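Local coordinates for protein manganese-containing pseudocatalase (Thermus thermophilus, PDB 2V8T) that probably breaks down hydrogen peroxide as a non-haem catalase, using a pair of manganese ions held inside a ferritin-like helical bundle, at residues H161-Y166 against S216-A221; N21-V26 against A79-L84; E75-T80 against R175-Y180. All coordinates share one frame; numbering follows the deposited sequence. Where two conformers were deposited one is given.

In the fold
Interactions 2 and 3 lie in the core and share helix 57-85: the short helix 20-26 packs on one part of it, helix 172-200 on another, and T80 serves both. Each is a near-antiparallel helix pair packed by apolar side chains without a hydrogen bond between the segments. V26 joins them, its CG1 touching M177 and V77. Interaction 1 lies about as far from the chain centre as interaction 2, where the end of helix 144-166 meets the start of helix 219-226. Largely buried but with P219 exposed, it adds a tyrosine-glutamate hydrogen bond to its apolar contacts, and E220 OE2 forms a salt bridge with R175 of interaction 3. Interaction 3, nearest the chain centre, approaches the manganese site most closely.

Interaction 1 (H161-Y166 against S216-A221)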
loop_
_atom_site.group_PDB
_atom_site.type_symbol
_atom_site.label_atom_id
_atom_site.label_comp_id
_atom_site.label_asym_id
_atom_site.label_seq_id
_atom_site.Cartn_x
_atom_site.Cartn_y
_atom_site.Cartn_z
ATOM N N HIS A 161 -3.989 17.571 -14.782
ATOM C CA HIS A 161 -4.924 17.258 -13.712
ATOM C C HIS A 161 -5.691 18.500 -13.261
ATOM O O HIS A 161 -6.895 18.440 -13.007
ATOM C CB HIS A 161 -4.243 16.580 -12.534
ATOM C CG HIS A 161 -3.831 15.173 -12.808
ATOM N ND1 HIS A 161 -3.591 14.583 -14.024
ATOM C CD2 HIS A 161 -3.683 14.246 -11.849
ATOM C CE1 HIS A 161 -3.266 13.276 -13.745
ATOM N NE2 HIS A 161 -3.374 13.097 -12.443
ATOM N N LYS A 162 -4.992 19.630 -13.120
ATOM C CA LYS A 162 -5.681 20.869 -12.722
ATOM C C LYS A 162 -6.761 21.248 -13.723
ATOM O O LYS A 162 -7.848 21.655 -13.333
ATOM C CB LYS A 162 -4.688 22.010 -12.462
ATOM C CG LYS A 162 -3.817 21.766 -11.226
ATOM C CD LYS A 162 -3.348 23.002 -10.544
ATOM C CE LYS A 162 -2.508 22.751 -9.304
ATOM N NZ LYS A 162 -1.199 22.038 -9.540
ATOM N N LEU A 163 -6.443 21.165 -15.022
ATOM C CA LEU A 163 -7.415 21.487 -16.061
ATOM C C LEU A 163 -8.653 20.576 -15.955
ATOM O O LEU A 163 -9.790 21.035 -16.088
ATOM C CB LEU A 163 -6.801 21.353 -17.444
ATOM C CG LEU A 163 -5.797 22.451 -17.819
ATOM C CD1 LEU A 163 -4.952 21.985 -19.011
ATOM C CD2 LEU A 163 -6.498 23.747 -18.156
ATOM N N ARG A 164 -8.416 19.278 -15.778
ATOM C CA ARG A 164 -9.558 18.352 -15.721
ATOM C C ARG A 164 -10.423 18.599 -14.488
ATOM O O ARG A 164 -11.645 18.606 -14.582
ATOM C CB ARG A 164 -9.051 16.910 -15.771
ATOM C CG ARG A 164 -8.479 16.570 -17.144
ATOM C CD ARG A 164 -7.681 15.264 -17.122
ATOM N NE ARG A 164 -7.217 14.958 -18.472
ATOM C CZ ARG A 164 -6.472 13.899 -18.772
ATOM N NH1 ARG A 164 -5.951 13.145 -17.834
ATOM N NH2 ARG A 164 -6.194 13.677 -20.046
ATOM N N VAL A 165 -9.801 18.858 -13.319
ATOM C CA VAL A 165 -10.595 19.155 -12.138
ATOM C C VAL A 165 -11.344 20.470 -12.343
ATOM O O VAL A 165 -12.511 20.612 -11.936
ATOM C CB VAL A 165 -9.717 19.173 -10.881
ATOM C CG1 VAL A 165 -10.488 19.684 -9.663
ATOM C CG2 VAL A 165 -9.195 17.758 -10.589
ATOM N N TYR A 166 -10.717 21.481 -12.962
ATOM C CA TYR A 166 -11.396 22.725 -13.279
ATOM C C TYR A 166 -12.679 22.475 -14.039
ATOM O O TYR A 166 -13.718 23.106 -13.828
ATOM C CB TYR A 166 -10.449 23.629 -14.095
ATOM C CG TYR A 166 -11.056 24.947 -14.461
ATOM C CD1 TYR A 166 -11.776 25.085 -15.618
ATOM C CD2 TYR A 166 -10.858 26.093 -13.677
ATOM C CE1 TYR A 166 -12.333 26.302 -15.972
ATOM C CE2 TYR A 166 -11.391 27.308 -14.017
ATOM C CZ TYR A 166 -12.151 27.399 -15.177
ATOM O OH TYR A 166 -12.716 28.604 -15.585
ATOM N N SER A 216 -5.010 31.079 -21.556
ATOM C CA SER A 216 -5.950 32.159 -21.865
ATOM C C SER A 216 -7.391 31.684 -22.052
ATOM O O SER A 216 -8.311 32.523 -21.985
ATOM C CB SER A 216 -5.466 32.917 -23.120
ATOM O OG SER A 216 -5.486 32.071 -24.234
ATOM N N LYS A 217 -7.612 30.384 -22.282
ATOM C CA LYS A 217 -8.958 29.842 -22.423
ATOM C C LYS A 217 -9.631 29.561 -21.087
ATOM O O LYS A 217 -10.817 29.191 -21.054
ATOM C CB LYS A 217 -8.914 28.546 -23.233
ATOM C CG LYS A 217 -8.373 28.738 -24.616
ATOM C CD LYS A 217 -9.057 29.830 -25.428
ATOM C CE LYS A 217 -8.280 30.185 -26.726
ATOM N NZ LYS A 217 -8.890 31.356 -27.441
ATOM N N ILE A 218 -8.905 29.743 -19.988
ATOM C CA ILE A 218 -9.440 29.517 -18.667
ATOM C C ILE A 218 -9.580 30.939 -18.050
ATOM O O ILE A 218 -8.575 31.585 -17.792
ATOM C CB ILE A 218 -8.461 28.677 -17.832
ATOM C CG1 ILE A 218 -8.147 27.331 -18.530
ATOM C CG2 ILE A 218 -9.029 28.507 -16.415
ATOM C CD1 ILE A 218 -9.380 26.469 -18.824
ATOM N N PRO A 219 -10.806 31.433 -17.853
ATOM C CA PRO A 219 -10.958 32.866 -17.519
ATOM C C PRO A 219 -10.149 33.334 -16.298
ATOM O O PRO A 219 -9.556 34.414 -16.324
ATOM C CB PRO A 219 -12.463 33.014 -17.329
ATOM C CG PRO A 219 -13.069 31.949 -18.083
ATOM C CD PRO A 219 -12.111 30.812 -18.184
ATOM N N GLU A 220 -10.099 32.526 -15.239
ATOM C CA GLU A 220 -9.364 32.961 -14.060
ATOM C C GLU A 220 -7.872 33.016 -14.335
ATOM O O GLU A 220 -7.157 33.917 -13.847
ATOM C CB GLU A 220 -9.692 32.041 -12.888
ATOM C CG GLU A 220 -11.127 32.132 -12.392
ATOM C CD GLU A 220 -12.149 31.404 -13.204
ATOM O OE1 GLU A 220 -11.789 30.626 -14.144
ATOM O OE2 GLU A 220 -13.361 31.639 -12.947
ATOM N N ALA A 221 -7.352 32.039 -15.116
ATOM C CA ALA A 221 -5.959 32.076 -15.477
ATOM C C ALA A 221 -5.643 33.287 -16.358
ATOM O O ALA A 221 -4.613 33.927 -16.184
ATOM C CB ALA A 221 -5.535 30.800 -16.211
#
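Y166 crosses from the last turn of helix 144-166 to the start of helix 219-226, and its side chain makes the largest share of the contact. With CG anti to the backbone N (chi1 -179°), CB sends the ring straight out toward I218 and E220. CD2 and CE1 pass the I218 methyl CG2, and CE1 also nears I218 CD1; further out, Y166 CZ lies 3.5 Å from I218 CG2. That methyl sits over one face, 3.8 Å from the Y166 ring centroid, in a CH-pi contact displaced toward the rim. Y166 CE2, also under the methyl, lies 3.3 Å from E220 OE1. At the tip, Y166 OH donates to E220 OE1 over 2.7 Å, using the syn lone pair of that oxygen, which lies in the ring plane at its edge. The carboxylate is turned 60° from the ring, and P219 CD flanks the hydroxyl. The tyrosine thus ties a long helix of the ferritin-like bundle to a short helix packed beside it, whose N-cap residue is I218. A phenylalanine in place of Y166 would probably keep the methyl-ring contact but leave E220 OE1 without its hydroxyl partner. One turn back, L163 CD2 rests against I218 CG1 at 4.0 Å. The other carboxylate oxygen, E220 OE2, forms a salt bridge with R175 NE, while P99 of a second subunit packs on Y166.

Interaction 2 (N21-V26 against A79-L84)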
loop_
_atom_site.group_PDB
_atom_site.type_symbol
_atom_site.label_atom_id
_atom_site.label_comp_id
_atom_site.label_asym_id
_atom_site.label_seq_id
_atom_site.Cartn_x
_atom_site.Cartn_y
_atom_site.Cartn_z
ATOM N N ASN A 21 -18.362 16.740 -2.802
ATOM C CA ASN A 21 -17.776 16.087 -3.956
ATOM C C ASN A 21 -16.799 17.002 -4.715
ATOM O O ASN A 21 -15.820 16.520 -5.297
ATOM C CB ASN A 21 -18.825 15.491 -4.877
ATOM C CG ASN A 21 -19.493 14.260 -4.285
ATOM O OD1 ASN A 21 -19.036 13.707 -3.263
ATOM N ND2 ASN A 21 -20.532 13.784 -4.958
ATOM N N ALA A 22 -17.035 18.325 -4.710
ATOM C CA ALA A 22 -16.011 19.231 -5.249
ATOM C C ALA A 22 -14.710 19.094 -4.449
ATOM O O ALA A 22 -13.623 19.020 -5.031
ATOM C CB ALA A 22 -16.485 20.655 -5.249
ATOM N N ALA A 23 -14.820 19.080 -3.119
ATOM C CA ALA A 23 -13.636 18.908 -2.280
ATOM C C ALA A 23 -12.901 17.603 -2.627
ATOM O O ALA A 23 -11.676 17.545 -2.665
ATOM C CB ALA A 23 -14.026 18.935 -0.817
ATOM N N ALA A 24 -13.677 16.516 -2.818
ATOM C CA ALA A 24 -13.086 15.210 -3.129
ATOM C C ALA A 24 -12.326 15.243 -4.430
ATOM O O ALA A 24 -11.289 14.585 -4.555
ATOM C CB ALA A 24 -14.177 14.139 -3.159
ATOM N N ALA A 25 -12.821 15.993 -5.441
ATOM C CA ALA A 25 -12.121 16.094 -6.711
ATOM C C ALA A 25 -10.823 16.933 -6.553
ATOM O O ALA A 25 -9.769 16.584 -7.059
ATOM C CB ALA A 25 -13.034 16.722 -7.772
ATOM N N VAL A 26 -10.959 18.061 -5.836
ATOM C CA VAL A 26 -9.812 18.934 -5.614
ATOM C C VAL A 26 -8.700 18.221 -4.835
ATOM O O VAL A 26 -7.523 18.541 -4.996
ATOM C CB VAL A 26 -10.251 20.279 -4.970
ATOM C CG1 VAL A 26 -9.037 21.137 -4.622
ATOM C CG2 VAL A 26 -11.170 21.031 -5.940
ATOM N N ALA A 79 -6.551 25.016 1.636
ATOM C CA ALA A 79 -7.525 26.071 1.954
ATOM C C ALA A 79 -8.754 25.989 1.072
ATOM O O ALA A 79 -9.874 26.279 1.519
ATOM C CB ALA A 79 -6.877 27.450 1.860
ATOM N N THR A 80 -8.561 25.629 -0.199
ATOM C CA THR A 80 -9.657 25.477 -1.124
ATOM C C THR A 80 -10.579 24.320 -0.693
ATOM O O THR A 80 -11.798 24.452 -0.642
ATOM C CB THR A 80 -9.105 25.240 -2.548
ATOM O OG1 THR A 80 -8.281 26.342 -2.935
ATOM C CG2 THR A 80 -10.202 25.077 -3.554
ATOM N N ILE A 81 -9.964 23.172 -0.404
ATOM C CA ILE A 81 -10.713 22.025 0.107
ATOM C C ILE A 81 -11.445 22.375 1.385
ATOM O O ILE A 81 -12.637 22.067 1.544
ATOM C CB ILE A 81 -9.751 20.821 0.274
ATOM C CG1 ILE A 81 -9.278 20.352 -1.093
ATOM C CG2 ILE A 81 -10.393 19.721 1.084
ATOM C CD1 ILE A 81 -8.022 19.507 -1.047
ATOM N N ASN A 82 -10.756 23.027 2.312
ATOM C CA ASN A 82 -11.373 23.387 3.575
ATOM C C ASN A 82 -12.555 24.332 3.363
ATOM O O ASN A 82 -13.561 24.256 4.074
ATOM C CB ASN A 82 -10.356 23.963 4.531
ATOM C CG ASN A 82 -9.390 22.907 5.022
ATOM O OD1 ASN A 82 -9.725 21.724 5.052
ATOM N ND2 ASN A 82 -8.180 23.347 5.441
ATOM N N SER A 83 -12.424 25.260 2.419
ATOM C CA SER A 83 -13.500 26.159 2.079
ATOM C C SER A 83 -14.725 25.403 1.602
ATOM O O SER A 83 -15.862 25.742 1.969
ATOM C CB SER A 83 -13.053 27.159 1.004
ATOM O OG SER A 83 -12.064 28.052 1.455
ATOM N N LEU A 84 -14.510 24.396 0.756
ATOM C CA LEU A 84 -15.593 23.576 0.226
ATOM C C LEU A 84 -16.220 22.677 1.293
ATOM O O LEU A 84 -17.381 22.276 1.136
ATOM C CB LEU A 84 -15.073 22.747 -0.955
ATOM C CG LEU A 84 -14.665 23.580 -2.174
ATOM C CD1 LEU A 84 -13.767 22.724 -3.100
ATOM C CD2 LEU A 84 -15.889 24.107 -2.914
#
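T80 opens the contact from helix 57-85, its methyl CG2 lying 4.2 Å from V26 CG1, while its hydroxyl OG1 turns back to bond L76 O of its own helix. I81 follows with a broader touch. Its CB leaves the backbone beside rather than straight at helix 20-26, but the side chain then reaches across: CG1 is anti to the carbonyl carbon (chi1 -67°), which brings I81 CG1 to 3.6 Å from V26 CG1. The valine and isoleucine run past each other in opposite directions. The other branch, I81 CG2, meets the A23 methyl CB at 4.2 Å. S83 faces elsewhere, and its OG donates to A79 O over 2.8 Å. That carbonyl also takes the backbone N of S83, the two donors arriving from opposite faces of its plane. L84 closes the segment by reaching over the alanines: its CB meets A23 CB at 4.0 Å, and its methyl CD1 lies 3.8 Å from the backbone N of A23. The same methyl touches A22 CB and V26 CG2. Because A22 and A23 carry only methyl groups, leucine can lie against the backbone itself, and the axes of the two short segments approach to 8.6 Å at 165°, close to antiparallel. Helix 20-26 thus lies along the C-terminal end of helix 57-85. H115 of helix 114-117 packs on A23 and I81, M177 of helix 172-200 on V26 and T80, and V173 of that helix on L84. K108 of a second subunit packs on A22.

Interaction 3 (E75-T80 against R175-Y180); sequences ELVAAT and REMIGY
M177 is the main bump here, a bent side chain from helix 172-200 that fills the hollow on helix 57-85 bordered by L76, V77 and T80. Its CG is anti to the backbone N (chi1 174°), which carries the chain across to the facing helix; bends at the next two torsions then lay the thioether along that surface. M177 CG meets L76 CG at 3.9 Å as the two side chains slide past each other. M177 SD rests 3.9 Å from V77 CG2, and the terminal methyl M177 CE packs on T80 CG2. L76 makes the return bump: its CD2 fits between M177 CG and the Y180 ring, reaching Y180 CD2 at 4.1 Å, with leucine and tyrosine crossing at about a right angle. The short segments run nearly antiparallel, at 161° with axes 10.1 Å apart, as long helices of a ferritin-like four-helix bundle do. V77 also lies about 4 Å, side chain to side chain, from the manganese ligand E36, and Y180 about 5 Å from the ligand H73. The hydroxyl T80 OG1 touches M177 CB at 3.3 Å, while its bond to L76 O is 3.0 Å long; T80 N reaches that carbonyl from the opposite face. With its proton given to L76 O, the hydroxyl meets methionine by packing alone, and shape and apolar contact hold the two helices together here.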
loop_
_atom_site.group_PDB
_atom_site.type_symbol
_atom_site.label_atom_id
_atom_site.label_comp_id
_atom_site.label_asym_id
_atom_site.label_seq_id
_atom_site.Cartn_x
_atom_site.Cartn_y
_atom_site.Cartn_z
ATOM N N GLU A 75 -0.596 24.593 0.823
ATOM C CA GLU A 75 -1.410 25.429 1.713
ATOM C C GLU A 75 -2.653 25.945 0.991
ATOM O O GLU A 75 -3.762 25.921 1.516
ATOM C CB GLU A 75 -0.514 26.572 2.220
ATOM C CG GLU A 75 -1.216 27.466 3.200
ATOM C CD GLU A 75 -0.389 28.686 3.621
ATOM O OE1 GLU A 75 0.618 29.019 2.892
ATOM O OE2 GLU A 75 -0.770 29.292 4.646
ATOM N N LEU A 76 -2.447 26.457 -0.239
ATOM C CA LEU A 76 -3.557 27.051 -0.998
ATOM C C LEU A 76 -4.613 25.994 -1.384
ATOM O O LEU A 76 -5.810 26.247 -1.325
ATOM C CB LEU A 76 -2.998 27.753 -2.225
ATOM C CG LEU A 76 -4.012 28.549 -3.057
ATOM C CD1 LEU A 76 -4.512 29.754 -2.227
ATOM C CD2 LEU A 76 -3.378 29.024 -4.339
ATOM N N VAL A 77 -4.131 24.810 -1.837
ATOM C CA VAL A 77 -5.084 23.761 -2.202
ATOM C C VAL A 77 -5.821 23.259 -0.953
ATOM O O VAL A 77 -7.051 23.057 -1.015
ATOM C CB VAL A 77 -4.393 22.624 -2.975
ATOM C CG1 VAL A 77 -5.445 21.570 -3.348
ATOM C CG2 VAL A 77 -3.742 23.172 -4.252
ATOM N N ALA A 78 -5.120 23.080 0.176
ATOM C CA ALA A 78 -5.797 22.690 1.386
ATOM C C ALA A 78 -6.874 23.722 1.764
ATOM O O ALA A 78 -7.966 23.355 2.200
ATOM C CB ALA A 78 -4.809 22.482 2.515
ATOM N N ALA A 79 -6.551 25.016 1.636
ATOM C CA ALA A 79 -7.525 26.071 1.954
ATOM C C ALA A 79 -8.754 25.989 1.072
ATOM O O ALA A 79 -9.874 26.279 1.519
ATOM C CB ALA A 79 -6.877 27.450 1.860
ATOM N N THR A 80 -8.561 25.629 -0.199
ATOM C CA THR A 80 -9.657 25.477 -1.124
ATOM C C THR A 80 -10.579 24.320 -0.693
ATOM O O THR A 80 -11.798 24.452 -0.642
ATOM C CB THR A 80 -9.105 25.240 -2.548
ATOM O OG1 THR A 80 -8.281 26.342 -2.935
ATOM C CG2 THR A 80 -10.202 25.077 -3.554
ATOM N N ARG A 175 -12.150 27.449 -8.880
ATOM C CA ARG A 175 -11.738 28.054 -10.158
ATOM C C ARG A 175 -10.641 29.099 -9.959
ATOM O O ARG A 175 -9.752 29.208 -10.793
ATOM C CB ARG A 175 -12.965 28.777 -10.786
ATOM C CG ARG A 175 -14.084 27.820 -11.311
ATOM C CD ARG A 175 -15.258 28.445 -11.938
ATOM N NE ARG A 175 -15.052 29.241 -13.120
ATOM C CZ ARG A 175 -15.392 29.045 -14.397
ATOM N NH1 ARG A 175 -15.813 27.934 -14.933
ATOM N NH2 ARG A 175 -15.238 30.130 -15.147
ATOM N N GLU A 176 -10.729 29.860 -8.883
ATOM C CA GLU A 176 -9.694 30.870 -8.591
ATOM C C GLU A 176 -8.351 30.221 -8.271
ATOM O O GLU A 176 -7.313 30.574 -8.815
ATOM C CB GLU A 176 -10.050 31.871 -7.490
ATOM C CG GLU A 176 -11.141 32.817 -7.912
ATOM C CD GLU A 176 -10.818 33.776 -9.045
ATOM O OE1 GLU A 176 -9.632 33.914 -9.425
ATOM O OE2 GLU A 176 -11.804 34.358 -9.562
ATOM N N MET A 177 -8.383 29.234 -7.364
ATOM C CA MET A 177 -7.164 28.524 -7.026
ATOM C C MET A 177 -6.559 27.891 -8.267
ATOM O O MET A 177 -5.332 27.957 -8.489
ATOM C CB MET A 177 -7.434 27.501 -5.923
ATOM C CG MET A 177 -6.248 26.607 -5.608
ATOM S SD MET A 177 -6.042 25.165 -6.669
ATOM C CE MET A 177 -7.444 24.169 -6.107
ATOM N N ILE A 178 -7.387 27.209 -9.064
ATOM C CA ILE A 178 -6.846 26.477 -10.198
ATOM C C ILE A 178 -6.324 27.448 -11.240
ATOM O O ILE A 178 -5.267 27.256 -11.826
ATOM C CB ILE A 178 -7.847 25.479 -10.774
ATOM C CG1 ILE A 178 -8.121 24.363 -9.781
ATOM C CG2 ILE A 178 -7.328 24.984 -12.129
ATOM C CD1 ILE A 178 -9.312 23.487 -10.120
ATOM N N GLY A 179 -7.093 28.528 -11.518
ATOM C CA GLY A 179 -6.586 29.492 -12.481
ATOM C C GLY A 179 -5.211 30.034 -12.081
ATOM O O GLY A 179 -4.324 30.193 -12.926
ATOM N N TYR A 180 -5.058 30.335 -10.809
ATOM C CA TYR A 180 -3.775 30.852 -10.316
ATOM C C TYR A 180 -2.672 29.805 -10.486
ATOM O O TYR A 180 -1.570 30.106 -10.977
ATOM C CB TYR A 180 -3.903 31.307 -8.862
ATOM C CG TYR A 180 -2.641 31.936 -8.350
ATOM C CD1 TYR A 180 -2.238 33.174 -8.821
ATOM C CD2 TYR A 180 -1.830 31.326 -7.419
ATOM C CE1 TYR A 180 -1.075 33.806 -8.384
ATOM C CE2 TYR A 180 -0.627 31.973 -7.001
ATOM C CZ TYR A 180 -0.302 33.216 -7.487
ATOM O OH TYR A 180 0.900 33.803 -7.049
#